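Local coordinates for titin heart isoform N2-B (Homo sapiens, PDB 2BK8), which forms the immunoglobulin-like M1 domain of the giant muscle protein titin, probably serving as a structural module of the sarcomeric M-band, at residues G71-K76 against A88-K93. Residues are numbered along the deposited sequence; the frame is centred on the assembly and turned at random.
Sequences GTYRCK and AELFVK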
loop_
_atom_site.group_PDB
_atom_site.type_symbol
_atom_site.label_atom_id
_atom_site.label_comp_id
_atom_site.label_asym_id
_atom_site.label_seq_id
_atom_site.Cartn_x
_atom_site.Cartn_y
_atom_site.Cartn_z
ATOM N N GLY A 71 6.633 9.899 -1.154
ATOM C CA GLY A 71 6.437 9.456 -2.560
ATOM C C GLY A 71 5.127 8.730 -2.836
ATOM O O GLY A 71 4.086 8.987 -2.185
ATOM N N THR A 72 5.187 7.805 -3.795
ATOM C CA THR A 72 4.007 7.083 -4.269
ATOM C C THR A 72 4.017 5.612 -3.847
ATOM O O THR A 72 5.033 4.928 -4.047
ATOM C CB THR A 72 3.901 7.174 -5.802
ATOM O OG1 THR A 72 3.889 8.552 -6.210
ATOM C CG2 THR A 72 2.631 6.502 -6.275
ATOM N N TYR A 73 2.887 5.140 -3.292
ATOM C CA TYR A 73 2.731 3.740 -2.832
ATOM C C TYR A 73 1.684 3.050 -3.723
ATOM O O TYR A 73 0.664 3.667 -4.051
ATOM C CB TYR A 73 2.331 3.701 -1.335
ATOM C CG TYR A 73 3.474 4.130 -0.431
ATOM C CD1 TYR A 73 4.224 3.189 0.260
ATOM C CD2 TYR A 73 3.843 5.479 -0.341
ATOM C CE1 TYR A 73 5.338 3.580 1.046
ATOM C CE2 TYR A 73 4.940 5.883 0.451
ATOM C CZ TYR A 73 5.675 4.932 1.129
ATOM O OH TYR A 73 6.750 5.371 1.910
ATOM N N ARG A 74 1.959 1.814 -4.158
ATOM C CA ARG A 74 1.063 1.037 -5.048
ATOM C C ARG A 74 0.659 -0.254 -4.351
ATOM O O ARG A 74 1.495 -0.934 -3.765
ATOM C CB ARG A 74 1.771 0.685 -6.366
ATOM C CG ARG A 74 1.038 -0.284 -7.336
ATOM C CD ARG A 74 1.947 -0.575 -8.553
ATOM N NE ARG A 74 1.322 -1.370 -9.608
ATOM C CZ ARG A 74 1.841 -1.542 -10.826
ATOM N NH1 ARG A 74 2.991 -0.963 -11.165
ATOM N NH2 ARG A 74 1.205 -2.270 -11.728
ATOM N N CYS A 75 -0.632 -0.580 -4.406
ATOM C CA CYS A 75 -1.129 -1.913 -3.999
ATOM C C CYS A 75 -1.461 -2.661 -5.279
ATOM O O CYS A 75 -2.377 -2.257 -6.033
ATOM C CB CYS A 75 -2.395 -1.786 -3.143
ATOM S SG CYS A 75 -3.107 -3.378 -2.591
ATOM N N LYS A 76 -0.692 -3.714 -5.557
ATOM C CA LYS A 76 -0.913 -4.562 -6.749
ATOM C C LYS A 76 -1.620 -5.887 -6.421
ATOM O O LYS A 76 -1.149 -6.696 -5.614
ATOM C CB LYS A 76 0.413 -4.818 -7.532
ATOM C CG LYS A 76 0.215 -5.636 -8.819
ATOM C CD LYS A 76 1.559 -5.858 -9.517
ATOM C CE LYS A 76 1.417 -6.792 -10.704
ATOM N NZ LYS A 76 2.401 -6.498 -11.800
ATOM N N ALA A 88 -1.465 5.752 -3.893
ATOM C CA ALA A 88 -1.655 6.928 -3.030
ATOM C C ALA A 88 -0.302 7.520 -2.614
ATOM O O ALA A 88 0.722 6.856 -2.762
ATOM C CB ALA A 88 -2.499 6.549 -1.797
ATOM N N GLU A 89 -0.313 8.764 -2.121
ATOM C CA GLU A 89 0.903 9.498 -1.794
ATOM C C GLU A 89 1.140 9.498 -0.284
ATOM O O GLU A 89 0.168 9.412 0.514
ATOM C CB GLU A 89 0.765 10.945 -2.270
ATOM C CG GLU A 89 0.489 11.050 -3.773
ATOM C CD GLU A 89 1.703 10.611 -4.569
ATOM O OE1 GLU A 89 2.759 11.262 -4.473
ATOM O OE2 GLU A 89 1.614 9.588 -5.271
ATOM N N LEU A 90 2.406 9.652 0.103
ATOM C CA LEU A 90 2.810 9.943 1.482
ATOM C C LEU A 90 3.565 11.275 1.399
ATOM O O LEU A 90 4.526 11.394 0.614
ATOM C CB LEU A 90 3.740 8.840 2.037
ATOM C CG LEU A 90 4.013 8.799 3.546
ATOM C CD1 LEU A 90 4.609 7.425 3.960
ATOM C CD2 LEU A 90 4.916 9.928 3.976
ATOM N N PHE A 91 3.085 12.283 2.121
ATOM C CA PHE A 91 3.747 13.600 2.206
ATOM C C PHE A 91 4.444 13.752 3.573
ATOM O O PHE A 91 3.802 13.600 4.604
ATOM C CB PHE A 91 2.746 14.759 2.021
ATOM C CG PHE A 91 1.720 14.535 0.923
ATOM C CD1 PHE A 91 2.070 14.647 -0.429
ATOM C CD2 PHE A 91 0.395 14.270 1.252
ATOM C CE1 PHE A 91 1.109 14.437 -1.433
ATOM C CE2 PHE A 91 -0.572 14.065 0.255
ATOM C CZ PHE A 91 -0.214 14.159 -1.082
ATOM N N VAL A 92 5.746 14.059 3.546
ATOM C CA VAL A 92 6.545 14.471 4.730
ATOM C C VAL A 92 6.970 15.957 4.660
ATOM O O VAL A 92 7.468 16.420 3.626
ATOM C CB VAL A 92 7.812 13.561 4.889
ATOM C CG1 VAL A 92 8.630 13.931 6.164
ATOM C CG2 VAL A 92 7.438 12.083 4.900
ATOM N N LYS A 93 6.803 16.692 5.759
ATOM C CA LYS A 93 7.216 18.114 5.847
ATOM C C LYS A 93 8.704 18.307 5.512
ATOM O O LYS A 93 9.536 17.560 6.000
ATOM C CB LYS A 93 6.903 18.682 7.237
ATOM C CG LYS A 93 7.165 20.172 7.363
ATOM C CD LYS A 93 6.267 20.794 8.428
ATOM C CE LYS A 93 6.251 22.325 8.345
ATOM N NZ LYS A 93 7.462 22.959 8.965
#
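Gly-71 and Leu-90 open the antiparallel pairing of strands 71-78 and 83-92, the F-G hairpin of this I-set immunoglobulin sandwich. Two backbone bonds define them as a hydrogen-bonded pair: Gly-71 N to Leu-90 O at 3.1 Å, and Leu-90 N to Gly-71 O at 2.9 Å. Thr-72 faces Glu-89 in the next, non-hydrogen-bonded pair, where the side chains supply the polar link. Thr-72 OG1 donates to the syn lone pair of Glu-89 OE2 over 2.7 Å; the bend of the glutamate at chi2 (-68°) folds its carboxylate back toward the threonine. Glu-89 OE1 also forms a salt bridge with Arg-96, and a glutamine here would probably cost Arg-96 the charge of this salt bridge. On the reverse face, turned to the core, Tyr-73 lies against Leu-90, its CE2 3.6 Å from Leu-90 CB. With CG anti to its carbonyl carbon (chi1 -70°), the ring swings back along the strand to Leu-90, and the hydrogen bond of Tyr-73 OH to Asp-69 O makes the tyrosine corner of immunoglobulin domains. At the ring's edge, near its plane, Ala-88 O accepts from Tyr-73 N at 2.8 Å, almost straight at 173°, and Ala-88 N returns a bond to Tyr-73 O at 3.0 Å.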